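PDB 2PD2: uncharacterized protein from Sulfolobus tokodaii, which is of unknown function but belongs to the DsrE/DsrF-like family, some relatives of which take part in sulfur transfer. Local coordinates for residues K42-D47 against P83-V88; S52-L57 against I62-C67. One frame throughout, in Å; residues are numbered along the deposited sequence.

In the fold
Interactions 1 and 2 meet at one side of a parallel five-stranded sheet, their centres about 8 Å apart. Interaction 1 sets the loop 42-47 against 83-88, which runs into strand 86-88, outermost in the sheet within this chain; interaction 2 packs helix 51-59 on the neighbouring strand 63-67. Along the chain, 52-57 and 62-67 both fall between the two segments of interaction 1, so the second contact is nested in the loop closed by the first. The two are joined through the sheet, where Lys86 and Val88 probably hydrogen-bond to Gly66, and through packing of Ile85 on Ile64. Leu44, Ile54, Ile64 and Ile85 thus form one apolar cluster around strands 63-67 and 86-88.

Interaction 1 of 2, residues K42-D47 against P83-V88; sequences KALLKD and PGIKIV
Leu44 faces Ile85 and Lys46 faces Pro83 across two segments that run in opposite directions, with 7.9 Å from Leu44 CA to Ile85 CA and no backbone pairing between the two segments. The inner part of the contact is Leu44, which is buried, on the partly exposed Ile85, each giving two methyls. Leu44 CD1 lies 4.0 Å from Ile85 CG2, while Leu44 CD2 sits 4.1 Å from Ile85 CD1, the side chains meeting at a slant. Ile85 is folded at its second torsion (chi2 -55°), and its CG2 and CD1 meet Leu44 CD1 and CD2 respectively. The loop 42-47, between strand 31-36 and helix 51-59, is in this way laid beside the entrance to strand 86-88, the edge strand of the parallel sheet within this chain; Leu44 and Ile85 also both rest on Ile64 of the adjacent strand 63-67. Backbone hydrogen bonds of Leu44 with Ile82 and of Lys46 with Gln80 tie the loop to residues just before Pro83. Nearer the solvent, the extended chain of Lys46 crosses the proline ring at about a right angle, with Lys46 CE 4.1 Å from both Pro83 CG and Pro83 CD. This is a contact of the aliphatic part alone, for the lysine NZ is hydrogen-bonded to the carbonyl O of Asp79. Beyond Gly84, whose phi is positive, Lys86 curls back on its own segment, and its NZ donates to Gly84 O at 3.0 Å from above the carbonyl plane.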
loop_
_atom_site.group_PDB
_atom_site.type_symbol
_atom_site.label_atom_id
_atom_site.label_comp_id
_atom_site.label_asym_id
_atom_site.label_seq_id
_atom_site.Cartn_x
_atom_site.Cartn_y
_atom_site.Cartn_z
ATOM N N LYS A 42 3.973 -7.188 -16.049
ATOM C CA LYS A 42 4.484 -6.886 -17.379
ATOM C C LYS A 42 5.908 -6.349 -17.356
ATOM O O LYS A 42 6.621 -6.423 -18.357
ATOM C CB LYS A 42 3.559 -5.898 -18.092
ATOM C CG LYS A 42 2.197 -6.489 -18.429
ATOM C CD LYS A 42 1.321 -5.504 -19.186
ATOM C CE LYS A 42 0.917 -4.319 -18.327
ATOM N NZ LYS A 42 0.099 -3.345 -19.114
ATOM N N ALA A 43 6.331 -5.824 -16.211
ATOM C CA ALA A 43 7.676 -5.293 -16.101
ATOM C C ALA A 43 8.719 -6.401 -16.148
ATOM O O ALA A 43 9.901 -6.126 -16.343
ATOM C CB ALA A 43 7.829 -4.482 -14.809
ATOM N N LEU A 44 8.295 -7.653 -15.976
ATOM C CA LEU A 44 9.243 -8.768 -16.006
ATOM C C LEU A 44 9.395 -9.394 -17.395
ATOM O O LEU A 44 10.036 -10.432 -17.546
ATOM C CB LEU A 44 8.836 -9.855 -14.996
ATOM C CG LEU A 44 8.705 -9.399 -13.541
ATOM C CD1 LEU A 44 8.382 -10.588 -12.655
ATOM C CD2 LEU A 44 9.994 -8.735 -13.089
ATOM N N LEU A 45 8.799 -8.772 -18.403
ATOM C CA LEU A 45 8.907 -9.281 -19.765
ATOM C C LEU A 45 10.322 -9.047 -20.296
ATOM O O LEU A 45 10.992 -8.096 -19.896
ATOM C CB LEU A 45 7.881 -8.592 -20.668
ATOM C CG LEU A 45 6.450 -9.110 -20.502
ATOM C CD1 LEU A 45 5.462 -8.189 -21.190
ATOM C CD2 LEU A 45 6.368 -10.513 -21.073
ATOM N N LYS A 46 10.776 -9.918 -21.192
ATOM C CA LYS A 46 12.116 -9.793 -21.760
ATOM C C LYS A 46 12.355 -8.486 -22.511
ATOM O O LYS A 46 13.483 -7.994 -22.561
ATOM C CB LYS A 46 12.406 -10.972 -22.693
ATOM C CG LYS A 46 12.804 -12.249 -21.974
ATOM C CD LYS A 46 12.938 -13.408 -22.950
ATOM C CE LYS A 46 13.445 -14.658 -22.256
ATOM N NZ LYS A 46 13.558 -15.813 -23.193
ATOM N N ASP A 47 11.304 -7.924 -23.099
ATOM C CA ASP A 47 11.440 -6.678 -23.843
ATOM C C ASP A 47 11.004 -5.474 -23.005
ATOM O O ASP A 47 10.806 -4.375 -23.526
ATOM C CB ASP A 47 10.631 -6.757 -25.145
ATOM C CG ASP A 47 9.141 -6.881 -24.903
ATOM O OD1 ASP A 47 8.745 -7.583 -23.949
ATOM O OD2 ASP A 47 8.362 -6.286 -25.675
ATOM N N PRO A 83 15.073 -14.121 -17.665
ATOM C CA PRO A 83 15.643 -15.333 -17.066
ATOM C C PRO A 83 16.113 -15.096 -15.635
ATOM O O PRO A 83 16.690 -14.057 -15.333
ATOM C CB PRO A 83 16.804 -15.666 -18.002
ATOM C CG PRO A 83 16.326 -15.137 -19.332
ATOM C CD PRO A 83 15.744 -13.799 -18.937
ATOM N N GLY A 84 15.867 -16.061 -14.755
ATOM C CA GLY A 84 16.292 -15.902 -13.375
ATOM C C GLY A 84 15.191 -15.366 -12.480
ATOM O O GLY A 84 15.413 -15.081 -11.300
ATOM N N ILE A 85 14.001 -15.219 -13.047
ATOM C CA ILE A 85 12.845 -14.734 -12.309
ATOM C C ILE A 85 12.174 -15.920 -11.614
ATOM O O ILE A 85 11.956 -16.956 -12.235
ATOM C CB ILE A 85 11.801 -14.089 -13.271
ATOM C CG1 ILE A 85 12.304 -12.730 -13.770
ATOM C CG2 ILE A 85 10.454 -13.965 -12.585
ATOM C CD1 ILE A 85 12.669 -11.770 -12.683
ATOM N N LYS A 86 11.858 -15.782 -10.331
ATOM C CA LYS A 86 11.164 -16.855 -9.624
ATOM C C LYS A 86 9.681 -16.543 -9.733
ATOM O O LYS A 86 9.300 -15.385 -9.878
ATOM C CB LYS A 86 11.574 -16.925 -8.149
ATOM C CG LYS A 86 12.894 -17.642 -7.907
ATOM C CD LYS A 86 14.013 -16.972 -8.685
ATOM C CE LYS A 86 15.366 -17.510 -8.301
ATOM N NZ LYS A 86 16.428 -16.837 -9.097
ATOM N N ILE A 87 8.856 -17.581 -9.683
ATOM C CA ILE A 87 7.413 -17.429 -9.787
ATOM C C ILE A 87 6.726 -18.104 -8.604
ATOM O O ILE A 87 7.181 -19.141 -8.135
ATOM C CB ILE A 87 6.892 -18.091 -11.084
ATOM C CG1 ILE A 87 7.456 -17.362 -12.304
ATOM C CG2 ILE A 87 5.377 -18.089 -11.103
ATOM C CD1 ILE A 87 7.235 -18.105 -13.606
ATOM N N VAL A 88 5.643 -17.506 -8.116
ATOM C CA VAL A 88 4.881 -18.099 -7.025
ATOM C C VAL A 88 3.456 -18.262 -7.526
ATOM O O VAL A 88 3.036 -17.568 -8.455
ATOM C CB VAL A 88 4.889 -17.222 -5.743
ATOM C CG1 VAL A 88 6.297 -17.147 -5.189
ATOM C CG2 VAL A 88 4.342 -15.826 -6.042
#

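Interaction 2 of 2, residues S52-L57 against I62-C67; sequences SIIEDL and ILIVGC
Helix 51-59 is the connecting helix of a beta-alpha-beta unit made with strands 31-36 and 63-67, and this contact packs its inner side on the second of those strands. Leu57 carries most of it. Its carbonyl O, near the end of the helix, accepts a hydrogen bond from Ile62 N at 3.0 Å, with an N-H...O angle of 154° and the donor tilted 26° from the carbonyl plane. The bond spans the turn that leads out of the helix and brings Leu57 CA and Ile62 CA to 5.4 Å. The Ile62 side chain then lies close alongside the same carbonyl, with Ile62 CB 3.2 Å from Leu57 O. Farther out, the extended second torsion of Ile62 (chi2 176°) carries its CD1 to Leu57 CD2 at 3.8 Å, the two chains passing at a slant. The other leucine methyl is turned to the strand: Leu57 CD1 meets Ile64 CD1 at 4.2 Å, and here the side chains cross at about a right angle. One helical turn earlier, Ile54 makes a lighter contact, its CG2 4.3 Å from Ile64 CG2. Val34 of strand 31-36 continues the apolar surface beside Ile62 and Ile64, and helix 13-26 covers Leu57 through Leu17, Val20 and Ile21. All four touching residues are buried, and their side chains are purely aliphatic; the sole polar link between the segments is main chain to main chain, so the hydrogen bond gives the Ile62 amide an acceptor and is consistent with a defined turn from helix to strand, while the methyls of the branched side chains pack between helix and strand.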
loop_
_atom_site.group_PDB
_atom_site.type_symbol
_atom_site.label_atom_id
_atom_site.label_comp_id
_atom_site.label_asym_id
_atom_site.label_seq_id
_atom_site.Cartn_x
_atom_site.Cartn_y
_atom_site.Cartn_z
ATOM N N SER A 52 16.845 -3.714 -17.643
ATOM C CA SER A 52 18.186 -3.454 -17.126
ATOM C C SER A 52 18.182 -3.143 -15.633
ATOM O O SER A 52 19.110 -3.507 -14.911
ATOM C CB SER A 52 18.846 -2.311 -17.906
ATOM O OG SER A 52 18.131 -1.101 -17.746
ATOM N N ILE A 53 17.135 -2.474 -15.162
ATOM C CA ILE A 53 17.049 -2.153 -13.746
ATOM C C ILE A 53 16.777 -3.435 -12.951
ATOM O O ILE A 53 17.379 -3.668 -11.902
ATOM C CB ILE A 53 15.935 -1.118 -13.487
ATOM C CG1 ILE A 53 16.255 0.175 -14.248
ATOM C CG2 ILE A 53 15.810 -0.852 -11.997
ATOM C CD1 ILE A 53 15.215 1.275 -14.094
ATOM N N ILE A 54 15.870 -4.264 -13.453
ATOM C CA ILE A 54 15.544 -5.527 -12.797
ATOM C C ILE A 54 16.789 -6.416 -12.715
ATOM O O ILE A 54 17.058 -7.042 -11.688
ATOM C CB ILE A 54 14.438 -6.262 -13.572
ATOM C CG1 ILE A 54 13.118 -5.507 -13.400
ATOM C CG2 ILE A 54 14.305 -7.706 -13.085
ATOM C CD1 ILE A 54 12.021 -6.009 -14.290
ATOM N N GLU A 55 17.549 -6.458 -13.804
ATOM C CA GLU A 55 18.765 -7.259 -13.856
ATOM C C GLU A 55 19.785 -6.746 -12.845
ATOM O O GLU A 55 20.524 -7.529 -12.246
ATOM C CB GLU A 55 19.348 -7.228 -15.270
ATOM C CG GLU A 55 18.422 -7.826 -16.315
ATOM C CD GLU A 55 18.995 -7.746 -17.718
ATOM O OE1 GLU A 55 19.413 -6.643 -18.128
ATOM O OE2 GLU A 55 19.019 -8.783 -18.409
ATOM N N ASP A 56 19.818 -5.432 -12.647
ATOM C CA ASP A 56 20.737 -4.839 -11.680
ATOM C C ASP A 56 20.343 -5.248 -10.253
ATOM O O ASP A 56 21.207 -5.532 -9.423
ATOM C CB ASP A 56 20.732 -3.312 -11.809
ATOM C CG ASP A 56 21.648 -2.637 -10.803
ATOM O OD1 ASP A 56 22.860 -2.951 -10.781
ATOM O OD2 ASP A 56 21.155 -1.786 -10.035
ATOM N N LEU A 57 19.042 -5.279 -9.971
ATOM C CA LEU A 57 18.566 -5.675 -8.647
ATOM C C LEU A 57 18.956 -7.133 -8.398
ATOM O O LEU A 57 19.345 -7.509 -7.290
ATOM C CB LEU A 57 17.041 -5.522 -8.552
ATOM C CG LEU A 57 16.469 -4.101 -8.677
ATOM C CD1 LEU A 57 14.954 -4.142 -8.547
ATOM C CD2 LEU A 57 17.063 -3.202 -7.602
ATOM N N ILE A 62 18.996 -9.386 -4.977
ATOM C CA ILE A 62 17.614 -9.152 -4.588
ATOM C C ILE A 62 16.746 -10.212 -5.274
ATOM O O ILE A 62 16.922 -10.494 -6.458
ATOM C CB ILE A 62 17.186 -7.723 -4.993
ATOM C CG1 ILE A 62 17.906 -6.713 -4.088
ATOM C CG2 ILE A 62 15.679 -7.558 -4.881
ATOM C CD1 ILE A 62 17.662 -5.259 -4.440
ATOM N N LEU A 63 15.834 -10.822 -4.520
ATOM C CA LEU A 63 14.956 -11.853 -5.070
ATOM C C LEU A 63 13.779 -11.220 -5.806
ATOM O O LEU A 63 12.972 -10.504 -5.198
ATOM C CB LEU A 63 14.433 -12.760 -3.943
ATOM C CG LEU A 63 13.473 -13.893 -4.330
ATOM C CD1 LEU A 63 14.148 -14.812 -5.361
ATOM C CD2 LEU A 63 13.082 -14.686 -3.078
ATOM N N ILE A 64 13.685 -11.479 -7.107
ATOM C CA ILE A 64 12.603 -10.929 -7.927
ATOM C C ILE A 64 11.573 -12.022 -8.178
ATOM O O ILE A 64 11.884 -13.050 -8.774
ATOM C CB ILE A 64 13.123 -10.401 -9.286
ATOM C CG1 ILE A 64 14.213 -9.345 -9.062
ATOM C CG2 ILE A 64 11.969 -9.807 -10.084
ATOM C CD1 ILE A 64 13.773 -8.151 -8.200
ATOM N N VAL A 65 10.341 -11.784 -7.733
ATOM C CA VAL A 65 9.273 -12.772 -7.854
ATOM C C VAL A 65 8.051 -12.296 -8.637
ATOM O O VAL A 65 7.542 -11.198 -8.412
ATOM C CB VAL A 65 8.819 -13.224 -6.435
ATOM C CG1 VAL A 65 7.587 -14.098 -6.519
ATOM C CG2 VAL A 65 9.949 -13.980 -5.750
ATOM N N GLY A 66 7.577 -13.140 -9.550
ATOM C CA GLY A 66 6.405 -12.801 -10.341
ATOM C C GLY A 66 5.210 -13.668 -9.976
ATOM O O GLY A 66 5.362 -14.858 -9.687
ATOM N N CYS A 67 4.019 -13.075 -9.989
ATOM C CA CYS A 67 2.785 -13.787 -9.655
ATOM C C CYS A 67 2.235 -14.599 -10.830
ATOM O O CYS A 67 1.974 -14.051 -11.900
ATOM C CB CYS A 67 1.723 -12.786 -9.185
ATOM S SG CYS A 67 0.053 -13.477 -9.044
#